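Local structure of 4-hydroxy-tetrahydrodipicolinate synthase (Thermotoga maritima, 1O5K) at residues N109-T115 with L139-N145; E124-Y130 with R161-L166. The protein probably catalyses the condensation of pyruvate with L-aspartate beta-semialdehyde to 4-hydroxy-tetrahydrodipicolinate, a step of lysine biosynthesis, and works as a homotetramer. All blocks are in the same frame, centred on the assembly; numbering follows the deposited sequence. Where two conformers were deposited one is given.

Contact 1 (N109-T115 with L139-N145); sequences NGVLVVT and LGIVVYN
V111 to V114 pair in parallel register with I141 to Y144, so that strands 110-114 and 141-144 run side by side, their axes within 4.6 Å at an angle of 28°. Five backbone hydrogen bonds zip them together: V111 N to G140 O, V142 N to V111 O, V113 N to V142 O, Y144 N to V113 O and T115 N to Y144 O. The fourth departs from the rest, because Y144 N sits well above the carbonyl plane of V113. A water carries the pairing one step further back, donating to N109 O and accepting from G140 N.

V111 and I141 lie side by side on the face turned to the outer helices, CG2 of V111 being 4.0 Å from CG1 of I141, while V113 CG2 reaches back to I141 CG2. Beyond them, L139 sends CD1 across V111 CG1 at about a right angle. On the other face, L112 has CG opposite its backbone N (chi1 -178°), which brings CD1 unusually close to V142 CG1, at 3.4 Å, and 3.9 Å from Y144 CB. V114 CG2 approaches the Y144 ring obliquely, 3.7 Å from CD2. An alanine in place of L112 is likely to open a gap beside V142 and leave the base of the Y144 side chain less firmly packed. Past the strands, a second water joins T115 OG1 to N145 OD1, while N145 ND2 is hydrogen-bonded to E174.

Y144, the predicted proton donor/acceptor, makes a weak hydrogen bond through its OH to T55 of the predicted proton relay, and Y118 of a second subunit packs on its side chain. Paired parallel strands that carry catalytic groups at their C-terminal ends are characteristic of the TIM-barrel active site.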
ATOM      1  N   ASN A 109      -0.370  38.056  -2.388  1.00 24.76           N
ATOM      2  CA  ASN A 109      -1.831  38.108  -2.388  1.00 26.62           C
ATOM      3  C   ASN A 109      -2.458  36.967  -1.570  1.00 29.40           C
ATOM      4  O   ASN A 109      -3.666  36.939  -1.309  1.00 29.50           O
ATOM      5  CB  ASN A 109      -2.354  38.128  -3.819  1.00 28.35           C
ATOM      6  CG  ASN A 109      -1.738  39.255  -4.657  1.00 27.88           C
ATOM      7  OD1 ASN A 109      -1.036  39.012  -5.642  1.00 26.54           O
ATOM      8  ND2 ASN A 109      -2.007  40.496  -4.263  1.00 31.20           N
ATOM      9  N   GLY A 110      -1.625  36.015  -1.209  1.00 26.43           N
ATOM     10  CA  GLY A 110      -1.991  34.863  -0.404  1.00 25.53           C
ATOM     11  C   GLY A 110      -0.770  34.019  -0.105  1.00 23.56           C
ATOM     12  O   GLY A 110       0.324  34.243  -0.643  1.00 22.29           O
ATOM     13  N   VAL A 111      -0.944  33.015   0.745  1.00 23.84           N
ATOM     14  CA  VAL A 111       0.116  32.068   0.975  1.00 24.05           C
ATOM     15  C   VAL A 111      -0.390  30.634   0.815  1.00 24.14           C
ATOM     16  O   VAL A 111      -1.590  30.307   1.128  1.00 23.96           O
ATOM     17  CB  VAL A 111       0.800  32.233   2.393  1.00 23.78           C
ATOM     18  CG1 VAL A 111       1.725  33.427   2.455  1.00 26.75           C
ATOM     19  CG2 VAL A 111      -0.262  32.290   3.453  1.00 22.88           C
ATOM     20  N   LEU A 112       0.499  29.762   0.373  1.00 23.57           N
ATOM     21  CA  LEU A 112       0.233  28.345   0.261  1.00 26.91           C
ATOM     22  C   LEU A 112       1.009  27.678   1.388  1.00 27.31           C
ATOM     23  O   LEU A 112       2.203  27.874   1.500  1.00 27.94           O
ATOM     24  CB  LEU A 112       0.703  27.848  -1.116  1.00 27.29           C
ATOM     25  CG  LEU A 112       0.452  26.355  -1.432  1.00 28.90           C
ATOM     26  CD1 LEU A 112      -1.035  26.141  -1.626  1.00 31.10           C
ATOM     27  CD2 LEU A 112       1.189  25.866  -2.651  1.00 36.30           C
ATOM     28  N   VAL A 113       0.319  26.988   2.284  1.00 26.19           N
ATOM     29  CA  VAL A 113       0.953  26.483   3.487  1.00 26.32           C
ATOM     30  C   VAL A 113       0.766  24.983   3.595  1.00 25.77           C
ATOM     31  O   VAL A 113      -0.325  24.481   3.919  1.00 23.37           O
ATOM     32  CB  VAL A 113       0.362  27.160   4.731  1.00 22.35           C
ATOM     33  CG1 VAL A 113       0.921  26.601   5.999  1.00 21.42           C
ATOM     34  CG2 VAL A 113       0.540  28.668   4.683  1.00 22.74           C
ATOM     35  N   VAL A 114       1.841  24.264   3.274  1.00 27.19           N
ATOM     36  CA  VAL A 114       1.799  22.827   3.291  1.00 25.29           C
ATOM     37  C   VAL A 114       1.581  22.343   4.717  1.00 24.67           C
ATOM     38  O   VAL A 114       2.029  22.970   5.693  1.00 24.70           O
ATOM     39  CB  VAL A 114       3.099  22.218   2.659  1.00 25.47           C
ATOM     40  CG1 VAL A 114       4.310  22.552   3.473  1.00 28.01           C
ATOM     41  CG2 VAL A 114       2.942  20.740   2.328  1.00 26.37           C
ATOM     42  N   THR A 115       0.854  21.251   4.848  1.00 23.04           N
ATOM     43  CA  THR A 115       0.829  20.541   6.143  1.00 24.25           C
ATOM     44  C   THR A 115       2.274  20.260   6.549  1.00 23.21           C
ATOM     45  O   THR A 115       3.102  19.846   5.728  1.00 27.48           O
ATOM     46  CB  THR A 115       0.132  19.169   6.037  1.00 26.66           C
ATOM     47  OG1 THR A 115       0.821  18.368   5.083  1.00 30.40           O
ATOM     48  CG2 THR A 115      -1.321  19.277   5.552  1.00 27.19           C
ATOM     49  N   LEU A 139      -3.676  37.801   5.534  1.00 29.23           N
ATOM     50  CA  LEU A 139      -3.610  37.155   4.223  1.00 29.86           C
ATOM     51  C   LEU A 139      -4.515  35.943   4.113  1.00 27.02           C
ATOM     52  O   LEU A 139      -4.770  35.252   5.102  1.00 26.33           O
ATOM     53  CB  LEU A 139      -2.205  36.664   3.926  1.00 29.45           C
ATOM     54  CG  LEU A 139      -1.146  37.586   3.360  1.00 35.84           C
ATOM     55  CD1 LEU A 139       0.087  36.757   3.041  1.00 32.74           C
ATOM     56  CD2 LEU A 139      -1.663  38.365   2.135  1.00 40.37           C
ATOM     57  N   GLY A 140      -4.964  35.683   2.893  1.00 25.24           N
ATOM     58  CA  GLY A 140      -5.626  34.437   2.545  1.00 25.44           C
ATOM     59  C   GLY A 140      -4.633  33.269   2.538  1.00 25.81           C
ATOM     60  O   GLY A 140      -3.522  33.382   2.003  1.00 27.19           O
ATOM     61  N   ILE A 141      -5.043  32.143   3.129  1.00 23.10           N
ATOM     62  CA  ILE A 141      -4.181  30.998   3.323  1.00 24.61           C
ATOM     63  C   ILE A 141      -4.798  29.829   2.557  1.00 22.71           C
ATOM     64  O   ILE A 141      -5.983  29.531   2.696  1.00 26.35           O
ATOM     65  CB  ILE A 141      -4.123  30.647   4.817  1.00 22.36           C
ATOM     66  CG1 ILE A 141      -3.563  31.800   5.645  1.00 25.80           C
ATOM     67  CG2 ILE A 141      -3.337  29.360   5.067  1.00 25.06           C
ATOM     68  CD1 ILE A 141      -3.902  31.645   7.144  1.00 27.08           C
ATOM     69  N   VAL A 142      -3.979  29.112   1.805  1.00 23.68           N
ATOM     70  CA  VAL A 142      -4.372  27.914   1.122  1.00 25.26           C
ATOM     71  C   VAL A 142      -3.647  26.695   1.777  1.00 25.21           C
ATOM     72  O   VAL A 142      -2.431  26.638   1.792  1.00 26.08           O
ATOM     73  CB  VAL A 142      -4.014  27.969  -0.366  1.00 25.72           C
ATOM     74  CG1 VAL A 142      -4.361  26.622  -1.059  1.00 23.57           C
ATOM     75  CG2 VAL A 142      -4.685  29.135  -1.048  1.00 26.77           C
ATOM     76  N   VAL A 143      -4.408  25.742   2.293  1.00 23.81           N
ATOM     77  CA  VAL A 143      -3.867  24.508   2.886  1.00 23.41           C
ATOM     78  C   VAL A 143      -3.384  23.699   1.713  1.00 25.92           C
ATOM     79  O   VAL A 143      -4.022  23.636   0.672  1.00 26.42           O
ATOM     80  CB  VAL A 143      -4.980  23.728   3.619  1.00 26.96           C
ATOM     81  CG1 VAL A 143      -4.556  22.324   4.017  1.00 30.12           C
ATOM     82  CG2 VAL A 143      -5.470  24.539   4.797  1.00 24.93           C
ATOM     83  N   TYR A 144      -2.255  23.062   1.885  1.00 22.33           N
ATOM     84  CA  TYR A 144      -1.717  22.173   0.840  1.00 23.64           C
ATOM     85  C   TYR A 144      -1.479  20.782   1.416  1.00 26.23           C
ATOM     86  O   TYR A 144      -0.644  20.591   2.302  1.00 26.11           O
ATOM     87  CB  TYR A 144      -0.466  22.795   0.301  1.00 24.68           C
ATOM     88  CG  TYR A 144       0.350  21.968  -0.709  1.00 27.65           C
ATOM     89  CD1 TYR A 144      -0.258  21.006  -1.521  1.00 27.05           C
ATOM     90  CD2 TYR A 144       1.692  22.204  -0.853  1.00 34.63           C
ATOM     91  CE1 TYR A 144       0.486  20.290  -2.423  1.00 31.02           C
ATOM     92  CE2 TYR A 144       2.467  21.497  -1.761  1.00 31.05           C
ATOM     93  CZ  TYR A 144       1.850  20.548  -2.532  1.00 31.04           C
ATOM     94  OH  TYR A 144       2.545  19.809  -3.436  1.00 36.99           O
ATOM     95  N   ASN A 145      -2.249  19.831   0.899  1.00 24.40           N
ATOM     96  CA  ASN A 145      -2.229  18.444   1.310  1.00 22.02           C
ATOM     97  C   ASN A 145      -1.555  17.595   0.263  1.00 26.80           C
ATOM     98  O   ASN A 145      -1.979  17.554  -0.887  1.00 25.32           O
ATOM     99  CB  ASN A 145      -3.660  17.953   1.555  1.00 26.54           C
ATOM    100  CG  ASN A 145      -3.698  16.588   2.150  1.00 29.21           C
ATOM    101  OD1 ASN A 145      -3.010  16.321   3.143  1.00 24.64           O
ATOM    102  ND2 ASN A 145      -4.481  15.692   1.547  1.00 25.48           N
TER
HETATM  103  O   HOH W   1      -5.183  37.489   0.739  1.00 36.62           O
HETATM  104  O   HOH W   2       0.145  16.484   3.387  1.00 13.29           O

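Contact 2 (E124-Y130 with R161-L166); sequences EGLYQHY and RIAADL
E124 and R161 form a salt bridge between two outer helices of the TIM barrel, 123-134 and 156-165. R161 NH1 donates to E124 OE1 over 2.8 Å, in the guanidinium plane and on the syn side of the carboxylate. A water closes the link, donating to E124 OE2 and accepting from R161 NH2. The R161 chain runs extended from CG to NE across Y127, laying the guanidinium flat over one ring face: CZ stands 3.7 Å from the ring centroid and the planes differ by 5°, a stacked cation-pi pair. Farther along that ring, Y127 OH donates to D165 OD2 at 2.7 Å, the carboxylate plane standing steeply to the ring. Covered on one face by R161 and held at its hydroxyl by D165, the Y127 ring is probably hindered from turning.

Inward of these polar groups the contact becomes apolar. I162 CG1 touches the edge of the Y127 ring at CD1, and I162 CD1 reaches Y130 CD2 at 3.9 Å. L166, just past the helix, completes the packing by setting CD1 3.9 Å from Y130 CB.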
ATOM      1  N   GLU A 124      -5.796  17.044  15.029  1.00 20.58           N
ATOM      2  CA  GLU A 124      -5.931  18.203  15.908  1.00 21.50           C
ATOM      3  C   GLU A 124      -4.744  19.183  15.806  1.00 22.87           C
ATOM      4  O   GLU A 124      -4.935  20.378  15.826  1.00 20.30           O
ATOM      5  CB  GLU A 124      -6.145  17.751  17.352  1.00 21.94           C
ATOM      6  CG  GLU A 124      -6.315  18.865  18.379  1.00 28.70           C
ATOM      7  CD  GLU A 124      -7.542  19.722  18.157  1.00 35.12           C
ATOM      8  OE1 GLU A 124      -8.475  19.300  17.432  1.00 29.20           O
ATOM      9  OE2 GLU A 124      -7.595  20.837  18.748  1.00 27.67           O
ATOM     10  N   GLY A 125      -3.532  18.633  15.731  1.00 24.25           N
ATOM     11  CA  GLY A 125      -2.320  19.411  15.530  1.00 22.40           C
ATOM     12  C   GLY A 125      -2.396  20.226  14.266  1.00 21.30           C
ATOM     13  O   GLY A 125      -2.022  21.401  14.249  1.00 23.95           O
ATOM     14  N   LEU A 126      -2.862  19.600  13.179  1.00 22.16           N
ATOM     15  CA  LEU A 126      -3.052  20.345  11.946  1.00 19.57           C
ATOM     16  C   LEU A 126      -4.046  21.490  12.098  1.00 23.40           C
ATOM     17  O   LEU A 126      -3.822  22.587  11.636  1.00 23.54           O
ATOM     18  CB  LEU A 126      -3.538  19.417  10.830  1.00 22.69           C
ATOM     19  CG  LEU A 126      -2.519  18.399  10.399  1.00 24.50           C
ATOM     20  CD1 LEU A 126      -3.155  17.365   9.454  1.00 26.20           C
ATOM     21  CD2 LEU A 126      -1.310  19.098   9.686  1.00 26.42           C
ATOM     22  N   TYR A 127      -5.168  21.225  12.729  1.00 22.11           N
ATOM     23  CA  TYR A 127      -6.124  22.278  13.004  1.00 22.14           C
ATOM     24  C   TYR A 127      -5.471  23.404  13.788  1.00 21.80           C
ATOM     25  O   TYR A 127      -5.613  24.579  13.404  1.00 22.17           O
ATOM     26  CB  TYR A 127      -7.302  21.704  13.765  1.00 22.68           C
ATOM     27  CG  TYR A 127      -8.327  22.718  14.138  1.00 23.94           C
ATOM     28  CD1 TYR A 127      -9.219  23.206  13.198  1.00 23.05           C
ATOM     29  CD2 TYR A 127      -8.425  23.167  15.419  1.00 23.71           C
ATOM     30  CE1 TYR A 127     -10.212  24.145  13.570  1.00 26.03           C
ATOM     31  CE2 TYR A 127      -9.391  24.122  15.806  1.00 24.13           C
ATOM     32  CZ  TYR A 127     -10.281  24.607  14.863  1.00 25.08           C
ATOM     33  OH  TYR A 127     -11.272  25.519  15.266  1.00 26.05           O
ATOM     34  N   GLN A 128      -4.782  23.062  14.890  1.00 22.37           N
ATOM     35  CA  GLN A 128      -4.146  24.081  15.724  1.00 22.13           C
ATOM     36  C   GLN A 128      -3.078  24.898  14.985  1.00 23.15           C
ATOM     37  O   GLN A 128      -2.951  26.100  15.240  1.00 21.52           O
ATOM     38  CB  GLN A 128      -3.620  23.477  17.042  1.00 20.16           C
ATOM     39  CG  GLN A 128      -4.716  23.039  17.981  0.65 22.24           C
ATOM     40  CD  GLN A 128      -5.508  24.190  18.547  0.65 28.54           C
ATOM     41  OE1 GLN A 128      -5.040  25.325  18.553  0.65 31.79           O
ATOM     42  NE2 GLN A 128      -6.708  23.903  19.038  0.65 35.82           N
ATOM     43  N   HIS A 129      -2.307  24.230  14.108  1.00 21.54           N
ATOM     44  CA  HIS A 129      -1.289  24.861  13.261  1.00 20.83           C
ATOM     45  C   HIS A 129      -1.912  25.954  12.387  1.00 22.00           C
ATOM     46  O   HIS A 129      -1.482  27.088  12.435  1.00 20.96           O
ATOM     47  CB  HIS A 129      -0.605  23.777  12.419  1.00 23.29           C
ATOM     48  CG  HIS A 129       0.392  24.268  11.425  1.00 22.69           C
ATOM     49  ND1 HIS A 129       1.676  24.655  11.763  1.00 23.16           N
ATOM     50  CD2 HIS A 129       0.320  24.321  10.076  1.00 23.86           C
ATOM     51  CE1 HIS A 129       2.342  24.946  10.652  1.00 26.54           C
ATOM     52  NE2 HIS A 129       1.537  24.761   9.615  1.00 23.72           N
ATOM     53  N   TYR A 130      -2.947  25.595  11.621  1.00 22.01           N
ATOM     54  CA  TYR A 130      -3.614  26.555  10.721  1.00 20.60           C
ATOM     55  C   TYR A 130      -4.357  27.627  11.518  1.00 23.95           C
ATOM     56  O   TYR A 130      -4.382  28.789  11.110  1.00 22.89           O
ATOM     57  CB  TYR A 130      -4.528  25.814   9.766  1.00 20.39           C
ATOM     58  CG  TYR A 130      -3.746  25.054   8.715  1.00 19.83           C
ATOM     59  CD1 TYR A 130      -3.057  25.746   7.702  1.00 21.66           C
ATOM     60  CD2 TYR A 130      -3.633  23.662   8.741  1.00 20.46           C
ATOM     61  CE1 TYR A 130      -2.260  25.049   6.815  1.00 21.13           C
ATOM     62  CE2 TYR A 130      -2.883  22.989   7.814  1.00 25.41           C
ATOM     63  CZ  TYR A 130      -2.198  23.695   6.854  1.00 21.12           C
ATOM     64  OH  TYR A 130      -1.422  22.999   5.922  1.00 25.76           O
ATOM     65  N   ARG A 161     -13.425  21.273   8.867  1.00 25.28           N
ATOM     66  CA  ARG A 161     -13.446  21.976  10.169  1.00 23.18           C
ATOM     67  C   ARG A 161     -12.670  23.309  10.048  1.00 23.27           C
ATOM     68  O   ARG A 161     -13.084  24.383  10.516  1.00 23.01           O
ATOM     69  CB  ARG A 161     -12.790  21.056  11.177  1.00 27.14           C
ATOM     70  CG  ARG A 161     -12.812  21.539  12.526  1.00 34.63           C
ATOM     71  CD  ARG A 161     -12.148  20.558  13.470  1.00 37.43           C
ATOM     72  NE  ARG A 161     -12.257  21.121  14.793  1.00 31.29           N
ATOM     73  CZ  ARG A 161     -11.430  20.886  15.787  1.00 33.86           C
ATOM     74  NH1 ARG A 161     -10.431  20.025  15.638  1.00 30.73           N
ATOM     75  NH2 ARG A 161     -11.645  21.493  16.949  1.00 36.53           N
ATOM     76  N   ILE A 162     -11.537  23.224   9.378  1.00 19.58           N
ATOM     77  CA  ILE A 162     -10.749  24.416   9.015  1.00 22.80           C
ATOM     78  C   ILE A 162     -11.531  25.440   8.182  1.00 24.13           C
ATOM     79  O   ILE A 162     -11.546  26.629   8.512  1.00 25.37           O
ATOM     80  CB  ILE A 162      -9.445  23.970   8.291  1.00 22.45           C
ATOM     81  CG1 ILE A 162      -8.487  23.307   9.304  1.00 24.22           C
ATOM     82  CG2 ILE A 162      -8.759  25.154   7.568  1.00 24.71           C
ATOM     83  CD1 ILE A 162      -7.399  22.537   8.645  1.00 29.10           C
ATOM     84  N   ALA A 163     -12.171  24.979   7.100  1.00 22.73           N
ATOM     85  CA  ALA A 163     -13.140  25.793   6.333  1.00 23.06           C
ATOM     86  C   ALA A 163     -14.186  26.471   7.203  1.00 24.66           C
ATOM     87  O   ALA A 163     -14.433  27.671   7.080  1.00 23.56           O
ATOM     88  CB  ALA A 163     -13.828  24.927   5.284  1.00 23.81           C
ATOM     89  N   ALA A 164     -14.834  25.695   8.069  1.00 21.50           N
ATOM     90  CA  ALA A 164     -15.893  26.212   8.901  1.00 23.28           C
ATOM     91  C   ALA A 164     -15.388  27.278   9.825  1.00 26.08           C
ATOM     92  O   ALA A 164     -16.082  28.262  10.072  1.00 26.98           O
ATOM     93  CB  ALA A 164     -16.514  25.103   9.732  1.00 26.18           C
ATOM     94  N   ASP A 165     -14.191  27.071  10.392  1.00 24.02           N
ATOM     95  CA  ASP A 165     -13.765  27.889  11.554  1.00 22.50           C
ATOM     96  C   ASP A 165     -12.809  29.044  11.234  1.00 23.37           C
ATOM     97  O   ASP A 165     -12.770  30.026  11.961  1.00 24.19           O
ATOM     98  CB  ASP A 165     -13.090  27.022  12.638  1.00 22.26           C
ATOM     99  CG  ASP A 165     -14.014  25.984  13.241  1.00 24.43           C
ATOM    100  OD1 ASP A 165     -15.242  26.023  12.992  1.00 29.81           O
ATOM    101  OD2 ASP A 165     -13.577  25.067  13.969  1.00 25.04           O
ATOM    102  N   LEU A 166     -11.992  28.922  10.202  1.00 20.60           N
ATOM    103  CA  LEU A 166     -10.851  29.840  10.025  1.00 18.97           C
ATOM    104  C   LEU A 166     -11.095  30.662   8.788  1.00 23.85           C
ATOM    105  O   LEU A 166     -10.873  30.203   7.682  1.00 25.78           O
ATOM    106  CB  LEU A 166      -9.557  29.036   9.939  1.00 21.68           C
ATOM    107  CG  LEU A 166      -9.360  28.001  11.061  1.00 24.45           C
ATOM    108  CD1 LEU A 166      -8.045  27.239  10.785  1.00 29.51           C
ATOM    109  CD2 LEU A 166      -9.409  28.665  12.459  1.00 25.43           C
TER
HETATM  110  O   HOH W   3     -10.019  21.388  19.118  1.00 35.95           O

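Followed from the N terminus, the chain lays down strand 110-114, returns through helix 123-134 and enters strand 141-144, parallel to the first, where contact 1 closes a beta-alpha-beta unit across 23 intervening residues. It then passes by way of the short helix 147-150 to helix 156-165, which contact 2 joins to the helix already inside that unit. The two closures therefore cross, their segments alternating along the chain. Y130 connects both levels. It belongs to contact 2, yet Y130 OH probably bonds to V113 O, 2.7 Å away in contact 1. The example illustrates how a barrel couples neighbouring strands to neighbouring helices.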